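Local coordinates for protein (aminopeptidase) (PDB 1B65) that acts as a serine aminopeptidase of variant Ntn hydrolase fold, releasing N-terminal L-residues from peptides and hydrolysing D-alanine esters and amides, at residues D33-G38 / T60-H65; G196-V201 / V332-V337. One frame throughout, in Å; residues are numbered along the deposited sequence.

Contact 1: residues D33-G38 / T60-H65; sequences DGVGVG and TAILPH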
ATOM      1  N   ASP A  33     -25.284   0.565  17.242  1.00 16.70           N
ATOM      2  CA  ASP A  33     -26.660   0.550  16.752  1.00 20.74           C
ATOM      3  C   ASP A  33     -26.837  -0.026  15.349  1.00 17.79           C
ATOM      4  O   ASP A  33     -26.084   0.306  14.420  1.00 17.08           O
ATOM      5  CB  ASP A  33     -27.149   1.999  16.739  1.00 28.65           C
ATOM      6  CG  ASP A  33     -26.835   2.682  15.412  1.00 33.98           C
ATOM      7  OD1 ASP A  33     -25.612   2.784  15.028  1.00 35.88           O
ATOM      8  OD2 ASP A  33     -27.823   3.050  14.721  1.00 36.30           O
ATOM      9  N   GLY A  34     -27.757  -0.959  15.240  1.00 15.76           N
ATOM     10  CA  GLY A  34     -28.111  -1.544  13.954  1.00 14.18           C
ATOM     11  C   GLY A  34     -27.263  -2.750  13.573  1.00 12.88           C
ATOM     12  O   GLY A  34     -27.611  -3.338  12.574  1.00 12.03           O
ATOM     13  N   VAL A  35     -26.175  -3.013  14.307  1.00 12.74           N
ATOM     14  CA  VAL A  35     -25.315  -4.135  13.911  1.00 12.43           C
ATOM     15  C   VAL A  35     -25.827  -5.418  14.546  1.00 12.68           C
ATOM     16  O   VAL A  35     -25.976  -5.443  15.773  1.00 13.78           O
ATOM     17  CB  VAL A  35     -23.860  -3.891  14.363  1.00 12.36           C
ATOM     18  CG1 VAL A  35     -23.018  -5.159  14.133  1.00 15.51           C
ATOM     19  CG2 VAL A  35     -23.321  -2.700  13.561  1.00 15.08           C
ATOM     20  N   GLY A  36     -26.030  -6.442  13.754  1.00 12.64           N
ATOM     21  CA  GLY A  36     -26.536  -7.716  14.371  1.00 12.44           C
ATOM     22  C   GLY A  36     -25.488  -8.804  14.146  1.00 12.85           C
ATOM     23  O   GLY A  36     -24.659  -8.735  13.219  1.00 13.47           O
ATOM     24  N   VAL A  37     -25.491  -9.843  14.982  1.00 10.49           N
ATOM     25  CA  VAL A  37     -24.549 -10.955  14.845  1.00 11.92           C
ATOM     26  C   VAL A  37     -25.362 -12.250  14.822  1.00 11.50           C
ATOM     27  O   VAL A  37     -26.302 -12.355  15.626  1.00 12.40           O
ATOM     28  CB  VAL A  37     -23.577 -11.008  16.045  1.00 13.62           C
ATOM     29  CG1 VAL A  37     -22.667 -12.220  16.031  1.00 15.77           C
ATOM     30  CG2 VAL A  37     -22.726  -9.724  16.088  1.00 14.36           C
ATOM     31  N   GLY A  38     -25.032 -13.145  13.900  1.00 10.63           N
ATOM     32  CA  GLY A  38     -25.720 -14.434  13.877  1.00 13.02           C
ATOM     33  C   GLY A  38     -24.681 -15.552  13.750  1.00 14.63           C
ATOM     34  O   GLY A  38     -23.588 -15.327  13.209  1.00 13.96           O
ATOM     35  N   THR A  60     -19.878 -17.274  11.287  1.00 12.46           N
ATOM     36  CA  THR A  60     -20.277 -16.087  12.048  1.00 13.03           C
ATOM     37  C   THR A  60     -20.738 -15.044  11.040  1.00 12.80           C
ATOM     38  O   THR A  60     -20.064 -14.903  10.007  1.00 13.03           O
ATOM     39  CB  THR A  60     -19.058 -15.574  12.846  1.00 12.01           C
ATOM     40  OG1 THR A  60     -18.780 -16.550  13.866  1.00 12.87           O
ATOM     41  CG2 THR A  60     -19.373 -14.261  13.545  1.00 11.13           C
ATOM     42  N   ALA A  61     -21.838 -14.346  11.256  1.00 11.41           N
ATOM     43  CA  ALA A  61     -22.236 -13.289  10.312  1.00 12.77           C
ATOM     44  C   ALA A  61     -22.479 -12.001  11.086  1.00 13.51           C
ATOM     45  O   ALA A  61     -23.064 -12.021  12.161  1.00 13.14           O
ATOM     46  CB  ALA A  61     -23.536 -13.723   9.624  1.00 13.03           C
ATOM     47  N   ILE A  62     -21.900 -10.904  10.634  1.00 11.34           N
ATOM     48  CA  ILE A  62     -22.113  -9.607  11.294  1.00 12.00           C
ATOM     49  C   ILE A  62     -22.788  -8.720  10.247  1.00 13.28           C
ATOM     50  O   ILE A  62     -22.173  -8.431   9.208  1.00 14.37           O
ATOM     51  CB  ILE A  62     -20.731  -9.033  11.683  1.00 11.72           C
ATOM     52  CG1 ILE A  62     -20.029 -10.007  12.650  1.00 14.54           C
ATOM     53  CG2 ILE A  62     -20.932  -7.658  12.330  1.00 12.96           C
ATOM     54  CD1 ILE A  62     -18.525  -9.951  12.544  1.00 16.49           C
ATOM     55  N   LEU A  63     -23.968  -8.206  10.501  1.00 12.61           N
ATOM     56  CA  LEU A  63     -24.643  -7.389   9.476  1.00 12.91           C
ATOM     57  C   LEU A  63     -24.941  -5.996   9.989  1.00 14.13           C
ATOM     58  O   LEU A  63     -25.711  -5.850  10.939  1.00 13.63           O
ATOM     59  CB  LEU A  63     -25.990  -8.050   9.194  1.00 15.12           C
ATOM     60  CG  LEU A  63     -26.670  -8.093   7.852  1.00 21.12           C
ATOM     61  CD1 LEU A  63     -28.205  -8.015   7.957  1.00 20.85           C
ATOM     62  CD2 LEU A  63     -26.104  -7.199   6.761  1.00 20.04           C
ATOM     63  N   PRO A  64     -24.355  -4.988   9.384  1.00 15.25           N
ATOM     64  CA  PRO A  64     -24.621  -3.591   9.751  1.00 15.27           C
ATOM     65  C   PRO A  64     -25.983  -3.156   9.218  1.00 13.63           C
ATOM     66  O   PRO A  64     -26.466  -3.734   8.237  1.00 13.58           O
ATOM     67  CB  PRO A  64     -23.523  -2.820   9.050  1.00 16.54           C
ATOM     68  CG  PRO A  64     -22.555  -3.821   8.507  1.00 18.47           C
ATOM     69  CD  PRO A  64     -23.333  -5.110   8.297  1.00 14.79           C
ATOM     70  N   HIS A  65     -26.662  -2.194   9.830  1.00 13.19           N
ATOM     71  CA  HIS A  65     -27.953  -1.674   9.397  1.00 13.48           C
ATOM     72  C   HIS A  65     -28.911  -2.806   9.089  1.00 12.80           C
ATOM     73  O   HIS A  65     -29.564  -2.864   8.046  1.00 11.60           O
ATOM     74  CB  HIS A  65     -27.767  -0.792   8.149  1.00 15.10           C
ATOM     75  CG  HIS A  65     -26.943   0.426   8.430  1.00 15.57           C
ATOM     76  ND1 HIS A  65     -27.279   1.354   9.397  1.00 17.80           N
ATOM     77  CD2 HIS A  65     -25.810   0.876   7.823  1.00 16.44           C
ATOM     78  CE1 HIS A  65     -26.376   2.330   9.374  1.00 18.59           C
ATOM     79  NE2 HIS A  65     -25.487   2.057   8.455  1.00 15.25           N
TER
HETATM   80  O   HOH W   1     -25.898  -0.320  11.696  1.00 15.88           O

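Contact 2: residues G196-V201 / V332-V337; sequences GTASRV and VEEAVV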
ATOM      1  N   GLY A 196     -14.978 -13.904  20.425  1.00 12.46           N
ATOM      2  CA  GLY A 196     -15.016 -13.013  21.596  1.00 12.11           C
ATOM      3  C   GLY A 196     -15.496 -11.620  21.164  1.00 10.11           C
ATOM      4  O   GLY A 196     -15.294 -11.236  20.012  1.00  9.88           O
ATOM      5  N   THR A 197     -16.085 -10.896  22.134  1.00  9.21           N
ATOM      6  CA  THR A 197     -16.564  -9.551  21.730  1.00  9.65           C
ATOM      7  C   THR A 197     -16.486  -8.609  22.916  1.00  9.84           C
ATOM      8  O   THR A 197     -16.420  -9.061  24.076  1.00 10.77           O
ATOM      9  CB  THR A 197     -17.944  -9.678  21.087  1.00 10.88           C
ATOM     10  OG1 THR A 197     -18.356  -8.402  20.546  1.00 11.05           O
ATOM     11  CG2 THR A 197     -19.050 -10.102  22.076  1.00 12.12           C
ATOM     12  N   ALA A 198     -16.460  -7.312  22.673  1.00 10.61           N
ATOM     13  CA  ALA A 198     -16.417  -6.305  23.747  1.00 11.28           C
ATOM     14  C   ALA A 198     -16.782  -4.967  23.111  1.00 10.01           C
ATOM     15  O   ALA A 198     -16.710  -4.845  21.864  1.00 11.64           O
ATOM     16  CB  ALA A 198     -15.015  -6.180  24.357  1.00 12.22           C
ATOM     17  N   SER A 199     -17.069  -3.989  23.961  1.00  9.41           N
ATOM     18  CA  SER A 199     -17.328  -2.642  23.448  1.00 11.02           C
ATOM     19  C   SER A 199     -16.850  -1.589  24.448  1.00 12.43           C
ATOM     20  O   SER A 199     -16.596  -1.840  25.633  1.00 11.96           O
ATOM     21  CB  SER A 199     -18.815  -2.384  23.145  1.00 11.41           C
ATOM     22  OG  SER A 199     -19.570  -2.431  24.388  1.00 10.30           O
ATOM     23  N   ARG A 200     -16.757  -0.355  23.926  1.00 11.62           N
ATOM     24  CA  ARG A 200     -16.364   0.768  24.757  1.00 11.66           C
ATOM     25  C   ARG A 200     -17.202   1.967  24.320  1.00 13.52           C
ATOM     26  O   ARG A 200     -17.480   2.097  23.121  1.00 13.45           O
ATOM     27  CB  ARG A 200     -14.897   1.172  24.652  1.00 12.62           C
ATOM     28  CG  ARG A 200     -13.864   0.188  25.198  1.00 12.00           C
ATOM     29  CD  ARG A 200     -14.068   0.056  26.713  1.00 12.20           C
ATOM     30  NE  ARG A 200     -12.997  -0.762  27.306  1.00 13.18           N
ATOM     31  CZ  ARG A 200     -13.078  -2.086  27.335  1.00 15.40           C
ATOM     32  NH1 ARG A 200     -14.120  -2.752  26.840  1.00 11.85           N
ATOM     33  NH2 ARG A 200     -12.053  -2.768  27.892  1.00 13.55           N
ATOM     34  N   VAL A 201     -17.508   2.866  25.257  1.00 12.46           N
ATOM     35  CA  VAL A 201     -18.228   4.084  24.825  1.00 12.76           C
ATOM     36  C   VAL A 201     -17.292   5.243  25.093  1.00 14.91           C
ATOM     37  O   VAL A 201     -16.611   5.258  26.158  1.00 16.99           O
ATOM     38  CB  VAL A 201     -19.568   4.203  25.562  1.00 16.26           C
ATOM     39  CG1 VAL A 201     -20.247   5.543  25.405  1.00 19.62           C
ATOM     40  CG2 VAL A 201     -20.505   3.097  25.089  1.00 16.61           C
ATOM     41  N   VAL A 332     -10.202  -4.731  21.687  1.00 10.36           N
ATOM     42  CA  VAL A 332      -9.660  -5.943  21.061  1.00 10.27           C
ATOM     43  C   VAL A 332      -9.057  -6.848  22.129  1.00 10.61           C
ATOM     44  O   VAL A 332      -9.314  -8.044  22.085  1.00 12.71           O
ATOM     45  CB  VAL A 332      -8.593  -5.595  20.002  1.00 11.21           C
ATOM     46  CG1 VAL A 332      -7.897  -6.861  19.503  1.00 11.81           C
ATOM     47  CG2 VAL A 332      -9.306  -4.901  18.832  1.00 10.87           C
ATOM     48  N   GLU A 333      -8.280  -6.297  23.068  1.00 10.21           N
ATOM     49  CA  GLU A 333      -7.713  -7.119  24.117  1.00 11.57           C
ATOM     50  C   GLU A 333      -8.807  -7.808  24.942  1.00 12.84           C
ATOM     51  O   GLU A 333      -8.698  -9.018  25.175  1.00 12.95           O
ATOM     52  CB  GLU A 333      -6.880  -6.276  25.082  1.00 12.26           C
ATOM     53  CG  GLU A 333      -6.249  -7.097  26.195  1.00 14.23           C
ATOM     54  CD  GLU A 333      -5.507  -6.224  27.193  1.00 17.37           C
ATOM     55  OE1 GLU A 333      -5.692  -5.007  27.164  1.00 19.01           O
ATOM     56  OE2 GLU A 333      -4.725  -6.737  28.007  1.00 18.97           O
ATOM     57  N   GLU A 334      -9.857  -7.056  25.337  1.00 10.84           N
ATOM     58  CA  GLU A 334     -10.917  -7.742  26.087  1.00 10.93           C
ATOM     59  C   GLU A 334     -11.686  -8.763  25.274  1.00 12.29           C
ATOM     60  O   GLU A 334     -12.054  -9.845  25.801  1.00 12.23           O
ATOM     61  CB  GLU A 334     -11.851  -6.688  26.718  1.00 10.87           C
ATOM     62  CG  GLU A 334     -12.978  -7.385  27.541  1.00 11.48           C
ATOM     63  CD  GLU A 334     -13.732  -6.346  28.353  1.00 12.64           C
ATOM     64  OE1 GLU A 334     -13.497  -5.136  28.301  1.00 13.21           O
ATOM     65  OE2 GLU A 334     -14.619  -6.750  29.155  1.00 15.07           O
ATOM     66  N   ALA A 335     -11.910  -8.609  23.983  1.00 11.08           N
ATOM     67  CA  ALA A 335     -12.588  -9.558  23.124  1.00 10.46           C
ATOM     68  C   ALA A 335     -11.775 -10.858  23.041  1.00 12.34           C
ATOM     69  O   ALA A 335     -12.341 -11.940  23.160  1.00 11.55           O
ATOM     70  CB  ALA A 335     -12.816  -8.928  21.732  1.00 10.68           C
ATOM     71  N   VAL A 336     -10.440 -10.750  22.919  1.00 10.22           N
ATOM     72  CA  VAL A 336      -9.603 -11.945  22.915  1.00 11.25           C
ATOM     73  C   VAL A 336      -9.697 -12.701  24.253  1.00 10.84           C
ATOM     74  O   VAL A 336      -9.900 -13.928  24.271  1.00 10.79           O
ATOM     75  CB  VAL A 336      -8.149 -11.586  22.607  1.00 10.85           C
ATOM     76  CG1 VAL A 336      -7.202 -12.770  22.828  1.00 11.79           C
ATOM     77  CG2 VAL A 336      -7.987 -11.152  21.121  1.00 10.13           C
ATOM     78  N   VAL A 337      -9.574 -11.977  25.365  1.00 10.98           N
ATOM     79  CA  VAL A 337      -9.648 -12.640  26.674  1.00 11.18           C
ATOM     80  C   VAL A 337     -11.035 -13.229  26.893  1.00 11.92           C
ATOM     81  O   VAL A 337     -11.206 -14.385  27.319  1.00 11.70           O
ATOM     82  CB  VAL A 337      -9.195 -11.711  27.815  1.00 12.78           C
ATOM     83  CG1 VAL A 337      -9.284 -12.473  29.143  1.00 14.88           C
ATOM     84  CG2 VAL A 337      -7.719 -11.316  27.607  1.00 14.32           C
TER

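Contact 1: residues D33-G38 / T60-H65
The imidazole of His65 has a bridging water over one face, 3.1 Å above the ring plane and displaced toward the rim, and this same water joins His65 to Asp33. It donates to Asp33 O and accepts from His65 N, the Asp33 O–water and water–His65 N distances both being 2.8 Å. The His65 side chain also touches Val72, Val74 and Gln300. The site closes the open end of a long-looped antiparallel hairpin, the first two strands of a four-stranded mixed sheet in this Ntn hydrolase variant. Gly34, with a positive phi of 89°, carries the chain from the bridge into the ladder.

Gly36 and Leu63 form a hydrogen-bonded pair, Gly36 N reaching Leu63 O at 2.9 Å and nearly straight (166°), and Leu63 N returns a bond to Gly36 O. Leu63 O also receives the CA-H of Val35, so one carbonyl serves two donors. On the face carrying Val37 and Ile62, the apolar contact is branch against branch. Val35 and Ile62 lie side by side, pointing the same way, and Val35 CG1 meets Ile62 CG2 at 3.7 Å; both methyls stand opposite their own backbone N, Val35 with chi1 172°. Val37 CG2 comes more loosely to Ile62 CG1, at 4.4 Å. Across the hairpin from 36-38, strand 60-63 bonds to 103-107 through Thr60 and Ile62, which places it inside the sheet. Beyond Val37, whose CA lies 3.2 Å from Ala61 O, the Gly38–Ala61 pair carries the ladder on toward the loop, with Ala61 N hydrogen-bonded to Gly38 O at 2.8 Å.

Contact 2: residues G196-V201 / V332-V337
Two kinds of interaction hold strand 196-201 against helix 332-337, an alpha layer lying on a beta sheet: close backbone and methyl packing at one end, a buried salt bridge at the other.

The packing centres on Ala335, whose small methyl lets the helix come within 5.8 Å of the strand, axis to axis. Its CB lies 3.8 Å from Thr197 CA and 4.4 Å from Ala198 CB, while Gly196, lacking a side chain, brings its CA to 3.3 Å from Ala335 O in a CA-H...O contact. The Ala198 methyl also touches the Glu334 chain at CG.

The charged part runs from Arg200 to Glu334. Glu334 reaches out fully extended, CG opposite its backbone N (chi1 -179°), and offers OE1 to the edge of the guanidinium. Arg200 NH1 donates to Glu334 OE1 at 2.9 Å from above the carboxylate plane, the two flat groups being turned 70° apart. NH2 seems to share that oxygen, although its position is less certain. The Arg200 chain bends at chi2 (-64°), bringing NH1 back within 2.9 Å of Ser199 O, a carbonyl of its own strand.

The other carboxylate oxygen, Glu334 OE2, is bonded to Arg13 and Asn27. With two arginines around one buried carboxylate, Glu334 is probably ionised and offsets their positive charge.

The two contacts come in series along the chain and belong to different layers of the fold. Contact 1 joins neighbouring strands of the four-stranded sheet; contact 2 sets helix 322-342 on the six-stranded sheet, in which 194-204 is one of the two outermost strands within this chain. Their centres are 16 Å apart and their nearest atoms about 6 Å, without touching. The chain around Ile29 links them: Val37 of contact 1 packs on Ile29, whose backbone N is bonded to Thr197 OG1 of contact 2, on the strand side turned from the helix. One contact is thus strand pairing inside a sheet, the other holds a helix on a second sheet, and the segment round Ile29 runs between them.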